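Local coordinates for flagellar hook protein FlgE (Caulobacter crescentus CB15, PDB 5AY6), which builds the flagellar hook, the curved tube thought to act as a universal joint passing torque from the rotary motor to the filament, at residues A21-Y25 against A141-Y145; V38-A42 against G118-N122; H46-Y52 against L68-E73; I77-V83 against S94-K100. One frame throughout, in Å; residues are numbered along the deposited sequence.

Contact 1: A21-Y25 against A141-Y145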
loop_
_atom_site.group_PDB
_atom_site.type_symbol
_atom_site.label_atom_id
_atom_site.label_comp_id
_atom_site.label_asym_id
_atom_site.label_seq_id
_atom_site.Cartn_x
_atom_site.Cartn_y
_atom_site.Cartn_z
ATOM N N ALA A 21 -7.080 10.294 0.760
ATOM C CA ALA A 21 -6.046 11.311 0.596
ATOM C C ALA A 21 -4.688 10.824 1.101
ATOM O O ALA A 21 -3.651 11.281 0.630
ATOM C CB ALA A 21 -6.444 12.582 1.313
ATOM N N ALA A 22 -4.695 9.901 2.057
ATOM C CA ALA A 22 -3.448 9.335 2.571
ATOM C C ALA A 22 -2.824 8.322 1.604
ATOM O O ALA A 22 -1.683 7.908 1.784
ATOM C CB ALA A 22 -3.684 8.684 3.930
ATOM N N VAL A 23 -3.574 7.916 0.584
ATOM C CA VAL A 23 -3.035 7.009 -0.426
ATOM C C VAL A 23 -2.745 7.758 -1.726
ATOM O O VAL A 23 -1.705 7.544 -2.352
ATOM C CB VAL A 23 -3.993 5.824 -0.693
ATOM C CG1 VAL A 23 -3.602 5.072 -1.953
ATOM C CG2 VAL A 23 -4.006 4.886 0.508
ATOM N N SER A 24 -3.662 8.634 -2.129
ATOM C CA SER A 24 -3.443 9.512 -3.277
ATOM C C SER A 24 -3.642 10.963 -2.864
ATOM O O SER A 24 -4.769 11.423 -2.668
ATOM C CB SER A 24 -4.377 9.163 -4.431
ATOM O OG SER A 24 -4.059 7.891 -4.961
ATOM N N TYR A 25 -2.536 11.685 -2.748
ATOM C CA TYR A 25 -2.554 13.014 -2.169
ATOM C C TYR A 25 -2.439 14.113 -3.216
ATOM O O TYR A 25 -1.404 14.256 -3.867
ATOM C CB TYR A 25 -1.424 13.135 -1.144
ATOM C CG TYR A 25 -1.151 14.541 -0.671
ATOM C CD1 TYR A 25 -2.055 15.207 0.145
ATOM C CD2 TYR A 25 0.024 15.191 -1.018
ATOM C CE1 TYR A 25 -1.802 16.491 0.590
ATOM C CE2 TYR A 25 0.285 16.476 -0.577
ATOM C CZ TYR A 25 -0.630 17.119 0.226
ATOM O OH TYR A 25 -0.375 18.396 0.666
ATOM N N ALA A 141 4.847 16.266 2.745
ATOM C CA ALA A 141 3.750 16.954 3.423
ATOM C C ALA A 141 2.459 16.136 3.393
ATOM O O ALA A 141 1.596 16.296 4.252
ATOM C CB ALA A 141 3.518 18.325 2.803
ATOM N N GLY A 142 2.337 15.259 2.404
ATOM C CA GLY A 142 1.149 14.437 2.253
ATOM C C GLY A 142 1.044 13.285 3.234
ATOM O O GLY A 142 -0.029 12.693 3.373
ATOM N N LYS A 143 2.151 12.974 3.910
ATOM C CA LYS A 143 2.222 11.866 4.866
ATOM C C LYS A 143 1.570 10.599 4.310
ATOM O O LYS A 143 0.589 10.097 4.858
ATOM C CB LYS A 143 1.570 12.263 6.191
ATOM C CG LYS A 143 2.211 13.489 6.848
ATOM C CD LYS A 143 1.600 13.768 8.215
ATOM C CE LYS A 143 1.955 15.164 8.715
ATOM N NZ LYS A 143 3.426 15.400 8.721
ATOM N N LEU A 144 2.117 10.097 3.208
ATOM C CA LEU A 144 1.499 8.989 2.489
ATOM C C LEU A 144 1.632 7.639 3.185
ATOM O O LEU A 144 2.562 7.402 3.960
ATOM C CB LEU A 144 2.084 8.885 1.082
ATOM C CG LEU A 144 1.698 10.037 0.154
ATOM C CD1 LEU A 144 2.360 9.872 -1.197
ATOM C CD2 LEU A 144 0.191 10.081 0.015
ATOM N N TYR A 145 0.678 6.763 2.885
ATOM C CA TYR A 145 0.690 5.383 3.349
ATOM C C TYR A 145 1.991 4.669 3.024
ATOM O O TYR A 145 2.533 4.796 1.919
ATOM C CB TYR A 145 -0.475 4.609 2.723
ATOM C CG TYR A 145 -0.451 3.120 2.996
ATOM C CD1 TYR A 145 -0.061 2.218 2.011
ATOM C CD2 TYR A 145 -0.819 2.617 4.236
ATOM C CE1 TYR A 145 -0.040 0.854 2.258
ATOM C CE2 TYR A 145 -0.806 1.258 4.489
ATOM C CZ TYR A 145 -0.414 0.383 3.503
ATOM O OH TYR A 145 -0.395 -0.967 3.766
HETATM O O HOH W 1 -2.638 13.041 2.513
#
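G142 lies flat against the ring of Y25, and the tightly packed part of the contact includes this face: G142 CA sits over the centre of the Y25 ring, 3.5 Å from the centroid and 10° off the normal, a CH-pi contact. A side chain on this residue would run into Y25 CD2, so the absence of one lets the backbone come down on the aromatic face. Beside it L144 reaches in with one branch: L144 CD2 is 3.6 Å from Y25 CB and 3.4 Å from A22 O, while the leucine also leans on Y52 of the next strand. The same A22 O accepts the backbone N of Y145 at 2.8 Å, close to the line of the carbonyl bond. V23 and Y145 lie alongside each other, V23 CG2 being 4.2 Å from Y145 CB. With CG anti to its backbone N (chi1 172°), the Y145 ring heads away from 21-25 and its hydroxyl bonds to E199 of strand 195-202. The other side is looser and wetter. A21 and K143 are exposed, and a water bridges A21 O and G142 O, giving a hydrogen to each at 2.8 Å. One direct backbone bond and one water link therefore join the turn leading into strand 24-39 to the loop after helix 137-140, leaving an aromatic face, a leucine methyl and a valine to supply the apolar grip.

Contact 2: V38-A42 against G118-N122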
loop_
_atom_site.group_PDB
_atom_site.type_symbol
_atom_site.label_atom_id
_atom_site.label_comp_id
_atom_site.label_asym_id
_atom_site.label_seq_id
_atom_site.Cartn_x
_atom_site.Cartn_y
_atom_site.Cartn_z
ATOM N N VAL A 38 1.637 27.280 -15.240
ATOM C CA VAL A 38 2.819 26.532 -15.635
ATOM C C VAL A 38 3.007 26.653 -17.142
ATOM O O VAL A 38 2.183 26.166 -17.917
ATOM C CB VAL A 38 2.707 25.047 -15.241
ATOM C CG1 VAL A 38 3.910 24.268 -15.748
ATOM C CG2 VAL A 38 2.560 24.909 -13.732
ATOM N N VAL A 39 4.087 27.312 -17.552
ATOM C CA VAL A 39 4.374 27.516 -18.970
ATOM C C VAL A 39 5.147 26.335 -19.549
ATOM O O VAL A 39 6.171 25.930 -18.994
ATOM C CB VAL A 39 5.177 28.809 -19.193
ATOM C CG1 VAL A 39 5.502 28.990 -20.670
ATOM C CG2 VAL A 39 4.403 30.004 -18.661
ATOM N N ASP A 40 4.654 25.776 -20.653
ATOM C CA ASP A 40 5.340 24.656 -21.291
ATOM C C ASP A 40 6.337 25.159 -22.327
ATOM O O ASP A 40 6.419 26.358 -22.589
ATOM C CB ASP A 40 4.344 23.668 -21.927
ATOM C CG ASP A 40 3.476 24.290 -23.023
ATOM O OD1 ASP A 40 3.930 25.201 -23.745
ATOM O OD2 ASP A 40 2.321 23.837 -23.178
ATOM N N SER A 41 7.081 24.234 -22.925
ATOM C CA SER A 41 8.144 24.594 -23.856
ATOM C C SER A 41 7.610 25.237 -25.139
ATOM O O SER A 41 8.381 25.778 -25.931
ATOM C CB SER A 41 8.988 23.360 -24.194
ATOM O OG SER A 41 8.184 22.298 -24.686
ATOM N N ALA A 42 6.295 25.185 -25.334
ATOM C CA ALA A 42 5.655 25.831 -26.480
ATOM C C ALA A 42 4.995 27.151 -26.075
ATOM O O ALA A 42 4.114 27.652 -26.779
ATOM C CB ALA A 42 4.629 24.901 -27.110
ATOM N N GLY A 118 6.045 16.169 -27.895
ATOM C CA GLY A 118 7.285 16.382 -27.172
ATOM C C GLY A 118 7.372 17.677 -26.388
ATOM O O GLY A 118 8.443 18.051 -25.903
ATOM N N THR A 119 6.246 18.368 -26.266
ATOM C CA THR A 119 6.173 19.559 -25.430
ATOM C C THR A 119 6.406 19.167 -23.973
ATOM O O THR A 119 5.898 18.143 -23.510
ATOM C CB THR A 119 4.810 20.266 -25.577
ATOM O OG1 THR A 119 4.569 20.573 -26.957
ATOM C CG2 THR A 119 4.782 21.551 -24.774
ATOM N N THR A 120 7.181 19.970 -23.252
ATOM C CA THR A 120 7.517 19.636 -21.872
ATOM C C THR A 120 7.129 20.733 -20.890
ATOM O O THR A 120 6.902 21.877 -21.279
ATOM C CB THR A 120 9.035 19.347 -21.706
ATOM O OG1 THR A 120 9.798 20.509 -22.070
ATOM C CG2 THR A 120 9.461 18.165 -22.563
ATOM N N VAL A 121 7.038 20.362 -19.615
ATOM C CA VAL A 121 6.993 21.336 -18.531
ATOM C C VAL A 121 8.106 21.009 -17.548
ATOM O O VAL A 121 8.617 19.883 -17.525
ATOM C CB VAL A 121 5.627 21.353 -17.799
ATOM C CG1 VAL A 121 4.503 21.717 -18.763
ATOM C CG2 VAL A 121 5.358 20.009 -17.141
ATOM N N ASN A 122 8.491 21.993 -16.744
ATOM C CA ASN A 122 9.538 21.784 -15.755
ATOM C C ASN A 122 9.002 21.130 -14.488
ATOM O O ASN A 122 8.004 21.581 -13.921
ATOM C CB ASN A 122 10.220 23.113 -15.420
ATOM C CG ASN A 122 10.960 23.698 -16.608
ATOM O OD1 ASN A 122 11.396 22.968 -17.502
ATOM N ND2 ASN A 122 11.102 25.016 -16.628
HETATM O O HOH W 2 7.104 24.524 -16.786
#
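An Asx turn just past the end of strand 24-39 sets S41 against T120 at the start of strand 120-122, where two bonds tie them together. S41 N donates to T120 O at 2.9 Å, in the carbonyl plane, and T120 N donates to S41 OG at 2.9 Å, almost straight at 172°. The second bond depends on the serine torsion, which sets OG between the backbone N and the carbonyl carbon (chi1 55°), facing the threonine amide. In the turn itself D40 OD1 accepts the backbone N of A42, 2.8 Å away, from above the carboxylate plane. T119 fills the angle of the turn with its methyl, T119 CG2 lying 3.5 Å from D40 CG and 3.5 Å from S41 OG. Further along, V38 and V121 cross at about a right angle, CG1 of V38 meeting CB of V121 at 4.0 Å, while V121 CG1 packs on D40 CB. A water links V39 O to N122 N. The other carboxylate oxygen, D40 OD2, bonds to H46 NE2, and OD1 also takes the backbone N of N44. Were D40 an alanine, the A42 and N44 amides would probably lose their shared acceptor, and H46 NE2 its carboxylate partner, letting the turn relax. The carboxylate thus serves both as acceptor for the turn's backbone amides and as a partner whose negative charge would be expected to make a protonated imidazole more likely.

Contact 3: H46-Y52 against L68-E73; sequences HNYDVVY and LVDIKE
H46 and E73 meet obliquely, imidazole and carboxylate planes 56° apart. H46 ND1 donates to E73 OE2 at 2.8 Å; the oxygen lies in the ring plane, and the bond arrives on its syn side, 30° out of the carboxylate plane. The other ring nitrogen, NE2, is held by D40. The glutamate gets there by being stretched out, CG anti to the backbone N (chi1 -175°) and the chain extended beyond. Y48 packs against both: its hydroxyl oxygen sits 3.2 Å above the centre of the H46 ring, while Y48 CE1 is 3.9 Å from E73 CB. Waters complete the cluster, one joining E73 OE1 to Y48 OH and another joining OE2 to the backbone N of N47. With an alanine at E73, H46 ND1 would probably lose its acceptor and each water one of its two partners, so the imidazole would be held less firmly. Next along, I71 CG2 approaches the Y48 ring obliquely, 4.2 Å from the centroid, an off-centre CH-pi contact. V50 and I71 lie alongside each other, as do Y52 and V69, Y52 CD1 touching V69 CG2 at 3.7 Å. On this face Y48 and I71 pack on L126, and Y52 on I128. D49, V51, D70 and K72 occupy the other face, and their backbones form two hydrogen-bonded antiparallel pairs, D49 with K72 and V51 with D70; a further water spans V51 O and D70 OD2. The hairpin is central in a five-stranded antiparallel sheet: strand 24-39 pairs with 45-53, and strand 76-86 with 64-73, D70 OD1 bonding to T80 OG1.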
loop_
_atom_site.group_PDB
_atom_site.type_symbol
_atom_site.label_atom_id
_atom_site.label_comp_id
_atom_site.label_asym_id
_atom_site.label_seq_id
_atom_site.Cartn_x
_atom_site.Cartn_y
_atom_site.Cartn_z
ATOM N N HIS A 46 -0.587 26.495 -18.316
ATOM C CA HIS A 46 -1.571 25.542 -17.814
ATOM C C HIS A 46 -1.798 25.694 -16.315
ATOM O O HIS A 46 -0.961 26.239 -15.599
ATOM C CB HIS A 46 -1.134 24.100 -18.091
ATOM C CG HIS A 46 -0.620 23.863 -19.477
ATOM N ND1 HIS A 46 -1.360 23.233 -20.443
ATOM C CD2 HIS A 46 0.579 24.156 -20.044
ATOM C CE1 HIS A 46 -0.649 23.151 -21.562
ATOM N NE2 HIS A 46 0.526 23.705 -21.339
ATOM N N ASN A 47 -2.939 25.196 -15.854
ATOM C CA ASN A 47 -3.139 24.917 -14.441
ATOM C C ASN A 47 -3.174 23.405 -14.266
ATOM O O ASN A 47 -3.912 22.708 -14.968
ATOM C CB ASN A 47 -4.427 25.551 -13.917
ATOM C CG ASN A 47 -4.419 27.064 -14.014
ATOM O OD1 ASN A 47 -3.364 27.697 -13.994
ATOM N ND2 ASN A 47 -5.603 27.652 -14.122
ATOM N N TYR A 48 -2.368 22.897 -13.343
ATOM C CA TYR A 48 -2.246 21.455 -13.160
ATOM C C TYR A 48 -2.601 21.016 -11.749
ATOM O O TYR A 48 -2.357 21.736 -10.783
ATOM C CB TYR A 48 -0.820 20.986 -13.473
ATOM C CG TYR A 48 -0.442 20.975 -14.934
ATOM C CD1 TYR A 48 -1.119 20.170 -15.841
ATOM C CD2 TYR A 48 0.621 21.739 -15.400
ATOM C CE1 TYR A 48 -0.765 20.145 -17.174
ATOM C CE2 TYR A 48 0.983 21.719 -16.730
ATOM C CZ TYR A 48 0.286 20.922 -17.612
ATOM O OH TYR A 48 0.643 20.900 -18.939
ATOM N N ASP A 49 -3.165 19.820 -11.638
ATOM C CA ASP A 49 -3.251 19.143 -10.354
ATOM C C ASP A 49 -2.103 18.151 -10.273
ATOM O O ASP A 49 -1.790 17.470 -11.254
ATOM C CB ASP A 49 -4.595 18.434 -10.179
ATOM C CG ASP A 49 -5.705 19.382 -9.758
ATOM O OD1 ASP A 49 -5.401 20.403 -9.108
ATOM O OD2 ASP A 49 -6.880 19.099 -10.076
ATOM N N VAL A 50 -1.457 18.089 -9.117
ATOM C CA VAL A 50 -0.376 17.138 -8.917
ATOM C C VAL A 50 -0.774 16.153 -7.829
ATOM O O VAL A 50 -1.076 16.542 -6.703
ATOM C CB VAL A 50 0.939 17.838 -8.540
ATOM C CG1 VAL A 50 2.081 16.822 -8.470
ATOM C CG2 VAL A 50 1.258 18.933 -9.544
ATOM N N VAL A 51 -0.783 14.872 -8.174
ATOM C CA VAL A 51 -1.200 13.847 -7.233
ATOM C C VAL A 51 -0.076 12.849 -6.994
ATOM O O VAL A 51 0.313 12.115 -7.905
ATOM C CB VAL A 51 -2.453 13.090 -7.734
ATOM C CG1 VAL A 51 -2.927 12.085 -6.689
ATOM C CG2 VAL A 51 -3.570 14.067 -8.088
ATOM N N TYR A 52 0.454 12.843 -5.774
ATOM C CA TYR A 52 1.391 11.817 -5.342
ATOM C C TYR A 52 0.613 10.642 -4.773
ATOM O O TYR A 52 -0.303 10.839 -3.979
ATOM C CB TYR A 52 2.349 12.342 -4.276
ATOM C CG TYR A 52 3.267 13.459 -4.710
ATOM C CD1 TYR A 52 4.444 13.191 -5.398
ATOM C CD2 TYR A 52 2.979 14.778 -4.392
ATOM C CE1 TYR A 52 5.300 14.213 -5.777
ATOM C CE2 TYR A 52 3.828 15.806 -4.766
ATOM C CZ TYR A 52 4.985 15.517 -5.458
ATOM O OH TYR A 52 5.827 16.538 -5.829
ATOM N N LEU A 68 4.329 7.305 -6.608
ATOM C CA LEU A 68 3.692 7.444 -7.915
ATOM C C LEU A 68 3.244 8.888 -8.092
ATOM O O LEU A 68 2.873 9.544 -7.117
ATOM C CB LEU A 68 2.495 6.500 -8.056
ATOM C CG LEU A 68 2.753 5.010 -7.837
ATOM C CD1 LEU A 68 1.492 4.204 -8.121
ATOM C CD2 LEU A 68 3.904 4.540 -8.715
ATOM N N VAL A 69 3.277 9.379 -9.328
ATOM C CA VAL A 69 2.854 10.745 -9.621
ATOM C C VAL A 69 1.915 10.812 -10.820
ATOM O O VAL A 69 2.197 10.235 -11.873
ATOM C CB VAL A 69 4.060 11.666 -9.908
ATOM C CG1 VAL A 69 3.585 13.067 -10.281
ATOM C CG2 VAL A 69 4.997 11.723 -8.717
ATOM N N ASP A 70 0.797 11.517 -10.652
ATOM C CA ASP A 70 -0.085 11.855 -11.768
ATOM C C ASP A 70 -0.136 13.367 -11.947
ATOM O O ASP A 70 -0.290 14.108 -10.973
ATOM C CB ASP A 70 -1.503 11.322 -11.546
ATOM C CG ASP A 70 -1.579 9.807 -11.597
ATOM O OD1 ASP A 70 -1.023 9.209 -12.545
ATOM O OD2 ASP A 70 -2.200 9.223 -10.686
ATOM N N ILE A 71 -0.002 13.824 -13.187
ATOM C CA ILE A 71 -0.207 15.236 -13.501
ATOM C C ILE A 71 -1.518 15.383 -14.265
ATOM O O ILE A 71 -1.702 14.773 -15.323
ATOM C CB ILE A 71 0.940 15.826 -14.336
ATOM C CG1 ILE A 71 2.296 15.428 -13.747
ATOM C CG2 ILE A 71 0.803 17.342 -14.415
ATOM C CD1 ILE A 71 2.525 15.950 -12.354
ATOM N N LYS A 72 -2.430 16.179 -13.723
ATOM C CA LYS A 72 -3.763 16.279 -14.297
ATOM C C LYS A 72 -4.098 17.697 -14.745
ATOM O O LYS A 72 -3.696 18.679 -14.115
ATOM C CB LYS A 72 -4.809 15.788 -13.294
ATOM C CG LYS A 72 -4.636 14.333 -12.879
ATOM C CD LYS A 72 -5.814 13.855 -12.045
ATOM C CE LYS A 72 -5.659 12.400 -11.638
ATOM N NZ LYS A 72 -6.868 11.895 -10.923
ATOM N N GLU A 73 -4.832 17.788 -15.848
ATOM C CA GLU A 73 -5.331 19.058 -16.355
ATOM C C GLU A 73 -6.819 18.917 -16.642
ATOM O O GLU A 73 -7.223 18.084 -17.456
ATOM C CB GLU A 73 -4.569 19.482 -17.609
ATOM C CG GLU A 73 -4.956 20.854 -18.141
ATOM C CD GLU A 73 -4.093 21.285 -19.314
ATOM O OE1 GLU A 73 -3.670 20.407 -20.100
ATOM O OE2 GLU A 73 -3.836 22.502 -19.446
HETATM O O HOH W 3 -4.824 24.595 -17.755
HETATM O O HOH W 4 -1.047 19.692 -20.518
HETATM O O HOH W 5 -0.658 9.490 -8.384
#

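Contact 4: I77-V83 against S94-K100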
loop_
_atom_site.group_PDB
_atom_site.type_symbol
_atom_site.label_atom_id
_atom_site.label_comp_id
_atom_site.label_asym_id
_atom_site.label_seq_id
_atom_site.Cartn_x
_atom_site.Cartn_y
_atom_site.Cartn_z
ATOM N N ILE A 77 -5.506 13.045 -16.910
ATOM C CA ILE A 77 -4.086 12.764 -16.731
ATOM C C ILE A 77 -3.320 13.038 -18.023
ATOM O O ILE A 77 -3.560 12.393 -19.041
ATOM C CB ILE A 77 -3.857 11.308 -16.282
ATOM C CG1 ILE A 77 -4.548 11.058 -14.940
ATOM C CG2 ILE A 77 -2.372 10.991 -16.199
ATOM C CD1 ILE A 77 -4.514 9.615 -14.490
ATOM N N VAL A 78 -2.412 14.008 -17.989
ATOM C CA VAL A 78 -1.597 14.308 -19.163
ATOM C C VAL A 78 -0.200 13.697 -19.047
ATOM O O VAL A 78 0.491 13.529 -20.047
ATOM C CB VAL A 78 -1.462 15.829 -19.397
ATOM C CG1 VAL A 78 -2.833 16.460 -19.562
ATOM C CG2 VAL A 78 -0.708 16.484 -18.257
ATOM N N ALA A 79 0.206 13.366 -17.823
ATOM C CA ALA A 79 1.526 12.790 -17.582
ATOM C C ALA A 79 1.528 11.983 -16.290
ATOM O O ALA A 79 0.819 12.314 -15.340
ATOM C CB ALA A 79 2.587 13.879 -17.529
ATOM N N THR A 80 2.333 10.930 -16.252
ATOM C CA THR A 80 2.333 10.037 -15.101
ATOM C C THR A 80 3.632 9.241 -15.020
ATOM O O THR A 80 4.336 9.079 -16.018
ATOM C CB THR A 80 1.126 9.070 -15.152
ATOM O OG1 THR A 80 1.045 8.314 -13.935
ATOM C CG2 THR A 80 1.244 8.115 -16.334
ATOM N N GLY A 81 3.953 8.763 -13.822
ATOM C CA GLY A 81 5.117 7.913 -13.634
ATOM C C GLY A 81 5.508 7.727 -12.182
ATOM O O GLY A 81 4.694 7.909 -11.275
ATOM N N LYS A 82 6.767 7.359 -11.965
ATOM C CA LYS A 82 7.288 7.178 -10.620
ATOM C C LYS A 82 8.480 8.096 -10.384
ATOM O O LYS A 82 9.306 8.294 -11.275
ATOM C CB LYS A 82 7.683 5.717 -10.386
ATOM C CG LYS A 82 8.106 5.410 -8.963
ATOM C CD LYS A 82 8.097 3.917 -8.683
ATOM C CE LYS A 82 9.169 3.188 -9.474
ATOM N NZ LYS A 82 9.293 1.761 -9.043
ATOM N N VAL A 83 8.546 8.677 -9.190
ATOM C CA VAL A 83 9.714 9.447 -8.777
ATOM C C VAL A 83 10.406 8.745 -7.618
ATOM O O VAL A 83 9.779 8.009 -6.857
ATOM C CB VAL A 83 9.352 10.887 -8.361
ATOM C CG1 VAL A 83 8.919 11.689 -9.568
ATOM C CG2 VAL A 83 8.261 10.884 -7.297
ATOM N N SER A 94 15.610 9.960 -9.534
ATOM C CA SER A 94 15.140 9.491 -10.834
ATOM C C SER A 94 13.652 9.762 -11.023
ATOM O O SER A 94 12.884 9.797 -10.057
ATOM C CB SER A 94 15.415 8.001 -11.005
ATOM O OG SER A 94 14.470 7.230 -10.286
ATOM N N SER A 95 13.262 9.955 -12.282
ATOM C CA SER A 95 11.868 10.173 -12.657
ATOM C C SER A 95 11.518 9.395 -13.922
ATOM O O SER A 95 12.284 9.394 -14.885
ATOM C CB SER A 95 11.589 11.662 -12.881
ATOM O OG SER A 95 10.317 11.853 -13.488
ATOM N N THR A 96 10.366 8.732 -13.916
ATOM C CA THR A 96 9.855 8.093 -15.122
ATOM C C THR A 96 8.593 8.795 -15.606
ATOM O O THR A 96 7.850 8.252 -16.426
ATOM C CB THR A 96 9.538 6.602 -14.903
ATOM O OG1 THR A 96 8.452 6.469 -13.974
ATOM C CG2 THR A 96 10.767 5.855 -14.385
ATOM N N ILE A 97 8.346 9.995 -15.091
ATOM C CA ILE A 97 7.175 10.762 -15.507
ATOM C C ILE A 97 7.281 11.105 -16.983
ATOM O O ILE A 97 8.283 11.659 -17.438
ATOM C CB ILE A 97 7.009 12.062 -14.691
ATOM C CG1 ILE A 97 7.011 11.765 -13.192
ATOM C CG2 ILE A 97 5.715 12.773 -15.071
ATOM C CD1 ILE A 97 6.935 13.017 -12.329
ATOM N N ASP A 98 6.240 10.762 -17.729
ATOM C CA ASP A 98 6.200 10.979 -19.168
ATOM C C ASP A 98 4.734 11.170 -19.545
ATOM O O ASP A 98 3.857 10.930 -18.715
ATOM C CB ASP A 98 6.816 9.789 -19.909
ATOM C CG ASP A 98 7.333 10.154 -21.288
ATOM O OD1 ASP A 98 7.087 11.287 -21.755
ATOM O OD2 ASP A 98 7.993 9.293 -21.907
ATOM N N TYR A 99 4.456 11.598 -20.774
ATOM C CA TYR A 99 3.066 11.822 -21.173
ATOM C C TYR A 99 2.298 10.501 -21.123
ATOM O O TYR A 99 2.884 9.434 -21.309
ATOM C CB TYR A 99 2.982 12.478 -22.562
ATOM C CG TYR A 99 3.341 11.607 -23.754
ATOM C CD1 TYR A 99 2.393 10.782 -24.353
ATOM C CD2 TYR A 99 4.615 11.647 -24.312
ATOM C CE1 TYR A 99 2.710 9.997 -25.453
ATOM C CE2 TYR A 99 4.940 10.868 -25.416
ATOM C CZ TYR A 99 3.984 10.046 -25.981
ATOM O OH TYR A 99 4.300 9.269 -27.077
ATOM N N LYS A 100 0.998 10.566 -20.844
ATOM C CA LYS A 100 0.201 9.345 -20.693
ATOM C C LYS A 100 0.140 8.524 -21.978
ATOM O O LYS A 100 -0.300 9.013 -23.021
ATOM C CB LYS A 100 -1.225 9.671 -20.237
ATOM C CG LYS A 100 -2.105 8.429 -20.081
ATOM C CD LYS A 100 -3.472 8.766 -19.512
ATOM C CE LYS A 100 -4.242 9.693 -20.433
ATOM N NZ LYS A 100 -5.543 10.107 -19.839
HETATM O O HOH W 6 -7.244 10.538 -17.338
HETATM O O HOH W 7 5.624 6.865 -17.441
HETATM O O HOH W 8 11.995 6.783 -11.030
#
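I77 meets the bent tail of K100 at about a right angle; I77 O takes a weak bond from K100 NZ at 3.1 Å, and a water accepts from the backbone N of I77 and, weakly, from that amine. V78 O accepts K100 N, at 3.1 Å and from well above the carbonyl plane. A79 CB is 4.1 Å from I97 CG2. V78 and A79 both face I71 on the preceding strand, a classic beta bulge, within a five-stranded antiparallel sheet whose last hairpin is formed by 76-86 and 92-99. T80 and D98 then exchange backbone bonds, T80 N to D98 O at 2.9 Å and D98 N to T80 O at 3.1 Å; the D98 carboxylate is held by R113 and T106. At G81 a CB would collide with T96 O and I97 N, and the bare CA lets the chains close to 4.0 Å between G81 CA and I97 CA. K82 N is received not by a carbonyl but, at 2.8 Å, by T96 OG1, which its own torsion (chi1 66°) places between the threonine's backbone N and carbonyl carbon, while T96 N returns a bond to K82 O. V83 CG1 rests 3.7 Å from I97 CD1, beside an ST turn in which S95 OG accepts I97 N.

How the contacts relate
All four contacts belong to the part of the hook protein known as the FlgE third domain, and contacts 2, 3 and 4 are nested inside the loop closed by contact 1. Contacts 3 and 4 come in series along the chain, their centres about 10 Å apart, and are hairpins of one five-stranded antiparallel sheet, joined where strand 64-73 pairs with 76-86. Contacts 1 and 2 lie at the two ends of strand 24-39, centres about 27 Å apart, and each touches contact 3 through strand 45-53. Contact 1 also touches strand 180-189 through V23 and Y145. The edge strand 24-39 thus carries a contact near each end, one to the small sheet of 111-113 and 120-122, one to the loop after helix 137-140.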